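Local coordinates for heme-binding protein A (Haemophilus parasuis 29755, PDB 3TPA) that is a family 5 extracellular solute-binding protein related to the glutathione-binding GbpA proteins, whose own ligand is uncertain despite its heme-binding name, at residues 9-15 / 240-246; 121-127 / 156-162. The protein carries 1 engineered substitution. All coordinates share one frame; numbering follows the deposited sequence.

Overall arrangement
Contact 1 (9-15 with 240-246) and contact 2 (121-127 with 156-162) sit with their centres 28 Å apart and share no helix or strand. The first joins two parallel strands at one border of a mixed sheet, partly buried and about 22 Å from the centre of the chain; backbone hydrogen bonds, two aspartates and a disulfide carry it. The second lies half as far from that centre and is fully buried: a helix end meets a loop through aromatic, methionine and leucine side chains, with no hydrogen bond between them. Along the chain, contact 2 falls inside the long loop that contact 1 closes.

Contact 1: residues 9-15 / 240-246; sequences TLVNCIA and ECDVIDF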
# COMPACT_ATOMS: atom_id res chain seq x y z
N THR A 9 24.20 -7.89 15.15
CA THR A 9 23.53 -8.64 14.10
C THR A 9 22.03 -8.72 14.36
O THR A 9 21.61 -9.41 15.27
CB THR A 9 24.07 -10.07 14.03
OG1 THR A 9 25.46 -10.03 13.68
CG2 THR A 9 23.30 -10.87 12.99
N LEU A 10 21.24 -8.01 13.56
CA LEU A 10 19.80 -8.05 13.70
C LEU A 10 19.24 -9.31 13.04
O LEU A 10 19.55 -9.61 11.89
CB LEU A 10 19.16 -6.80 13.09
CG LEU A 10 17.65 -6.63 13.28
CD1 LEU A 10 17.32 -5.17 13.51
CD2 LEU A 10 16.89 -7.17 12.10
N VAL A 11 18.41 -10.05 13.78
CA VAL A 11 17.77 -11.24 13.23
C VAL A 11 16.29 -10.97 12.93
O VAL A 11 15.50 -10.71 13.84
CB VAL A 11 17.93 -12.46 14.17
CG1 VAL A 11 17.17 -13.67 13.63
CG2 VAL A 11 19.41 -12.81 14.34
N ASN A 12 15.94 -11.01 11.64
CA ASN A 12 14.57 -10.74 11.18
C ASN A 12 13.92 -12.06 10.81
O ASN A 12 14.32 -12.70 9.84
CB ASN A 12 14.59 -9.78 9.99
CG ASN A 12 13.18 -9.37 9.50
OD1 ASN A 12 12.19 -9.45 10.22
ND2 ASN A 12 13.10 -8.93 8.26
N CYS A 13 12.93 -12.48 11.58
CA CYS A 13 12.34 -13.80 11.38
C CYS A 13 11.07 -13.67 10.59
O CYS A 13 10.08 -13.11 11.07
CB CYS A 13 12.05 -14.48 12.72
SG CYS A 13 13.52 -14.88 13.64
N ILE A 14 11.10 -14.20 9.37
CA ILE A 14 10.01 -14.03 8.43
C ILE A 14 9.31 -15.34 8.09
O ILE A 14 9.91 -16.41 8.10
CB ILE A 14 10.51 -13.35 7.15
CG1 ILE A 14 11.71 -14.12 6.58
CG2 ILE A 14 10.90 -11.91 7.44
CD1 ILE A 14 12.14 -13.64 5.22
N ALA A 15 8.03 -15.23 7.75
CA ALA A 15 7.18 -16.40 7.55
C ALA A 15 7.48 -17.18 6.27
O ALA A 15 7.41 -18.40 6.26
CB ALA A 15 5.72 -16.00 7.58
N GLU A 240 15.71 -14.86 20.29
CA GLU A 240 16.31 -15.58 19.16
C GLU A 240 15.84 -14.96 17.85
O GLU A 240 16.31 -15.32 16.76
CB GLU A 240 15.98 -17.07 19.22
CG GLU A 240 16.74 -17.79 20.33
CD GLU A 240 15.99 -18.99 20.89
OE1 GLU A 240 15.40 -19.77 20.12
OE2 GLU A 240 15.99 -19.15 22.13
N CYS A 241 14.87 -14.06 17.97
CA CYS A 241 14.43 -13.19 16.88
C CYS A 241 14.41 -11.77 17.42
O CYS A 241 14.05 -11.54 18.58
CB CYS A 241 13.02 -13.57 16.41
SG CYS A 241 12.88 -15.15 15.54
N ASP A 242 14.80 -10.81 16.58
CA ASP A 242 14.67 -9.40 16.95
C ASP A 242 13.39 -8.77 16.40
O ASP A 242 12.85 -7.84 17.00
CB ASP A 242 15.88 -8.62 16.49
CG ASP A 242 17.13 -9.04 17.20
OD1 ASP A 242 17.14 -8.97 18.45
OD2 ASP A 242 18.08 -9.48 16.53
N VAL A 243 12.92 -9.27 15.26
CA VAL A 243 11.69 -8.77 14.64
C VAL A 243 10.96 -9.98 14.09
O VAL A 243 11.61 -10.91 13.64
CB VAL A 243 12.00 -7.84 13.42
CG1 VAL A 243 10.74 -7.11 12.93
CG2 VAL A 243 13.12 -6.86 13.72
N ILE A 244 9.63 -9.97 14.11
CA ILE A 244 8.87 -11.00 13.42
C ILE A 244 7.79 -10.39 12.54
O ILE A 244 7.37 -9.25 12.76
CB ILE A 244 8.21 -12.00 14.41
CG1 ILE A 244 7.13 -11.29 15.24
CG2 ILE A 244 9.26 -12.67 15.29
CD1 ILE A 244 6.21 -12.24 15.99
N ASP A 245 7.36 -11.14 11.54
CA ASP A 245 6.24 -10.70 10.71
C ASP A 245 5.03 -11.61 10.91
O ASP A 245 5.11 -12.63 11.60
CB ASP A 245 6.65 -10.59 9.23
CG ASP A 245 6.96 -11.93 8.59
OD1 ASP A 245 7.03 -12.95 9.30
OD2 ASP A 245 7.14 -11.94 7.35
N PHE A 246 3.91 -11.22 10.31
CA PHE A 246 2.64 -11.95 10.41
C PHE A 246 2.42 -12.62 11.77
O PHE A 246 2.22 -13.83 11.84
CB PHE A 246 2.51 -12.96 9.25
CG PHE A 246 2.47 -12.30 7.88
CD1 PHE A 246 1.30 -11.77 7.37
CD2 PHE A 246 3.62 -12.19 7.12
CE1 PHE A 246 1.28 -11.15 6.11
CE2 PHE A 246 3.61 -11.58 5.87
CZ PHE A 246 2.43 -11.06 5.36
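The carbonyl O of Glu240 lies against CG1 of Val11 at 3.6 Å. Next comes Cys241, bonded to Cys13 by a disulfide, SG to SG 2.0 Å, with a torsion of -93° about the S-S bond, near the relaxed right angle. Asp242 follows with a double hold on Val11: its own N bonds to Val11 O, and its carboxylate turns back to take Val11 N, 2.8 Å from OD2. That bond is nearly straight, 172° at the hydrogen, and uses the anti lone pair of OD2; Arg493 forms a salt bridge to the same oxygen.

Val243 enters the parallel pairing opposite Asn12. Its N is a second donor to Val11 O, at 3.3 Å, and its O accepts from Cys13 N at 2.9 Å. On this face CB of Val243 meets OD1 of Asn12 at 3.6 Å, while CG2 touches CD2 of Leu10. The side chains of Ile244 and Cys13 share the other face, while between the strands Ile244 CA makes a CH···O contact of 3.4 Å with Cys13 O. At Asp245 the pairing frays into a weak bond from its N to Cys13 O. The carboxylate then spans the gap, its CG set between backbone N and carbonyl carbon (chi1 67°), and both oxygens receive weak bonds from Ala15 N.

Strand 243-244 thus borders the sheet beside strand 9-14, whose other edge pairs with strand 220-225. An aspartate carries the bonding on past each end of the short pairing, and the disulfide makes the join between N-terminal strand and distant partner covalent.

Contact 2: residues 121-127 / 156-162; sequences YFNWMNL and TVAMDFL
Phe161 takes the CB of Tyr121 over one face of its ring, a CH-pi contact with CB 3.7 Å from the ring centroid and 27° off the normal. CB comes within 3.3 Å of Phe161 CG, so the packing is tight here. The two rings are tilted by only 23° but slid apart, with centroids 5.8 Å from each other, and barely overlap; it is the root of the tyrosine, not its ring, that covers the phenylalanine. At the rim, CD1 of Leu127 approaches CZ of Phe161 at 3.8 Å, near the ring plane, and Met125 CG comes obliquely to CE2.

The methionines meet tip to tip: Met125 CE lies 3.8 Å from Met159 SD. Met125 is bent at chi2 and chi3, which folds its methyl back so that it also reaches OG1 of Thr156. Met159 runs straight through chi2 (177°) and then bends at chi3, laying its CE 3.6 Å from CD2 of Tyr121, the two side chains crossing at about a right angle.

Further out, these groups are set by their neighbours. Leu162 CG backs the opposite face of the Phe161 ring. Trp124 lays CE3 over the centre of one face of Tyr121, and Leu127 CB does likewise for Phe122. A Schellman motif with Asn126 at C-prime ends the helix, bonding Leu127 N to Phe122 O at 3.1 Å and turning Leu127 toward the loop. On the other side, a type I turn links Thr156 and Met159, both of which touch Met125.

This core joins the end of helix 120-124 and the start of helix 127-130 to the end of helix 153-156 and the loop after it. Helix 94-105 closes against Phe122 and Leu162, its Gln104 bonding to Phe161 O, and strand 44-46 packs on Ala158 in the turn.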
# COMPACT_ATOMS: atom_id res chain seq x y z
N TYR A 121 3.79 -3.18 -10.64
CA TYR A 121 3.56 -1.89 -9.99
C TYR A 121 3.52 -0.77 -11.03
O TYR A 121 2.69 0.14 -10.94
CB TYR A 121 4.58 -1.64 -8.88
CG TYR A 121 4.10 -2.09 -7.52
CD1 TYR A 121 4.35 -3.37 -7.06
CD2 TYR A 121 3.41 -1.23 -6.69
CE1 TYR A 121 3.91 -3.79 -5.82
CE2 TYR A 121 2.96 -1.64 -5.43
CZ TYR A 121 3.22 -2.92 -5.01
OH TYR A 121 2.77 -3.34 -3.77
N PHE A 122 4.40 -0.83 -12.01
CA PHE A 122 4.36 0.16 -13.09
C PHE A 122 2.92 0.30 -13.62
O PHE A 122 2.42 1.41 -13.82
CB PHE A 122 5.31 -0.26 -14.21
CG PHE A 122 5.54 0.81 -15.25
CD1 PHE A 122 6.49 1.81 -15.05
CD2 PHE A 122 4.83 0.81 -16.43
CE1 PHE A 122 6.71 2.79 -16.01
CE2 PHE A 122 5.05 1.81 -17.41
CZ PHE A 122 5.98 2.79 -17.19
N ASN A 123 2.25 -0.84 -13.82
CA ASN A 123 0.87 -0.86 -14.32
C ASN A 123 -0.17 -0.51 -13.26
O ASN A 123 -1.12 0.22 -13.53
CB ASN A 123 0.55 -2.23 -14.95
CG ASN A 123 1.25 -2.42 -16.28
OD1 ASN A 123 0.83 -1.88 -17.30
ND2 ASN A 123 2.35 -3.17 -16.26
N TRP A 124 0.01 -1.02 -12.05
CA TRP A 124 -0.93 -0.72 -10.97
C TRP A 124 -1.00 0.79 -10.70
O TRP A 124 -2.07 1.30 -10.38
CB TRP A 124 -0.58 -1.48 -9.70
CG TRP A 124 -0.83 -2.96 -9.81
CD1 TRP A 124 -1.74 -3.58 -10.62
CD2 TRP A 124 -0.14 -4.00 -9.11
NE1 TRP A 124 -1.67 -4.94 -10.45
CE2 TRP A 124 -0.69 -5.23 -9.53
CE3 TRP A 124 0.89 -4.02 -8.16
CZ2 TRP A 124 -0.26 -6.45 -9.04
CZ3 TRP A 124 1.32 -5.24 -7.67
CH2 TRP A 124 0.75 -6.44 -8.11
N MET A 125 0.13 1.48 -10.82
CA MET A 125 0.20 2.92 -10.61
C MET A 125 -0.07 3.74 -11.89
O MET A 125 0.14 4.95 -11.93
CB MET A 125 1.55 3.31 -10.00
CG MET A 125 1.89 2.57 -8.71
SD MET A 125 0.55 2.61 -7.50
CE MET A 125 0.46 4.36 -7.13
N ASN A 126 -0.52 3.05 -12.93
CA ASN A 126 -0.98 3.69 -14.15
C ASN A 126 0.07 4.52 -14.87
O ASN A 126 -0.26 5.47 -15.55
CB ASN A 126 -2.22 4.55 -13.89
CG ASN A 126 -3.27 3.83 -13.08
OD1 ASN A 126 -3.83 2.82 -13.52
ND2 ASN A 126 -3.54 4.34 -11.88
N LEU A 127 1.33 4.15 -14.71
CA LEU A 127 2.39 4.87 -15.43
C LEU A 127 2.32 4.71 -16.95
O LEU A 127 2.76 5.60 -17.67
CB LEU A 127 3.77 4.46 -14.91
CG LEU A 127 3.96 4.82 -13.44
CD1 LEU A 127 5.38 4.56 -13.01
CD2 LEU A 127 3.58 6.26 -13.20
N THR A 156 4.68 8.39 -6.04
CA THR A 156 4.93 7.18 -6.81
C THR A 156 6.43 6.94 -7.02
O THR A 156 6.90 5.80 -6.97
CB THR A 156 4.16 7.20 -8.15
OG1 THR A 156 2.76 7.28 -7.87
CG2 THR A 156 4.45 5.92 -8.97
N VAL A 157 7.18 8.01 -7.25
CA VAL A 157 8.62 7.95 -7.50
C VAL A 157 9.41 7.37 -6.31
O VAL A 157 10.52 6.86 -6.48
CB VAL A 157 9.18 9.34 -7.86
CG1 VAL A 157 10.69 9.35 -7.91
CG2 VAL A 157 8.60 9.79 -9.19
N ALA A 158 8.82 7.47 -5.12
CA ALA A 158 9.43 6.96 -3.89
C ALA A 158 9.08 5.49 -3.61
O ALA A 158 9.56 4.89 -2.64
CB ALA A 158 9.00 7.83 -2.70
N MET A 159 8.24 4.90 -4.46
CA MET A 159 7.83 3.53 -4.24
C MET A 159 8.92 2.55 -4.63
O MET A 159 9.76 2.85 -5.49
CB MET A 159 6.51 3.25 -4.99
CG MET A 159 5.32 4.05 -4.47
SD MET A 159 3.81 3.75 -5.43
CE MET A 159 3.57 2.00 -5.17
N ASP A 160 8.91 1.40 -3.98
CA ASP A 160 9.95 0.37 -4.14
C ASP A 160 10.23 -0.07 -5.56
O ASP A 160 11.40 -0.31 -5.90
CB ASP A 160 9.61 -0.84 -3.29
CG ASP A 160 9.51 -0.50 -1.83
OD1 ASP A 160 8.57 0.23 -1.47
OD2 ASP A 160 10.36 -0.95 -1.06
N PHE A 161 9.19 -0.18 -6.39
CA PHE A 161 9.35 -0.65 -7.77
C PHE A 161 10.20 0.30 -8.62
O PHE A 161 10.73 -0.09 -9.68
CB PHE A 161 7.97 -0.89 -8.43
CG PHE A 161 7.25 0.37 -8.92
CD1 PHE A 161 7.19 0.67 -10.28
CD2 PHE A 161 6.58 1.20 -8.03
CE1 PHE A 161 6.51 1.78 -10.73
CE2 PHE A 161 5.89 2.33 -8.48
CZ PHE A 161 5.85 2.62 -9.83
N LEU A 162 10.37 1.53 -8.16
CA LEU A 162 11.21 2.49 -8.88
C LEU A 162 12.60 2.65 -8.26
O LEU A 162 13.24 3.68 -8.38
CB LEU A 162 10.47 3.83 -9.07
CG LEU A 162 9.29 3.69 -10.04
CD1 LEU A 162 8.48 5.00 -10.15
CD2 LEU A 162 9.75 3.26 -11.45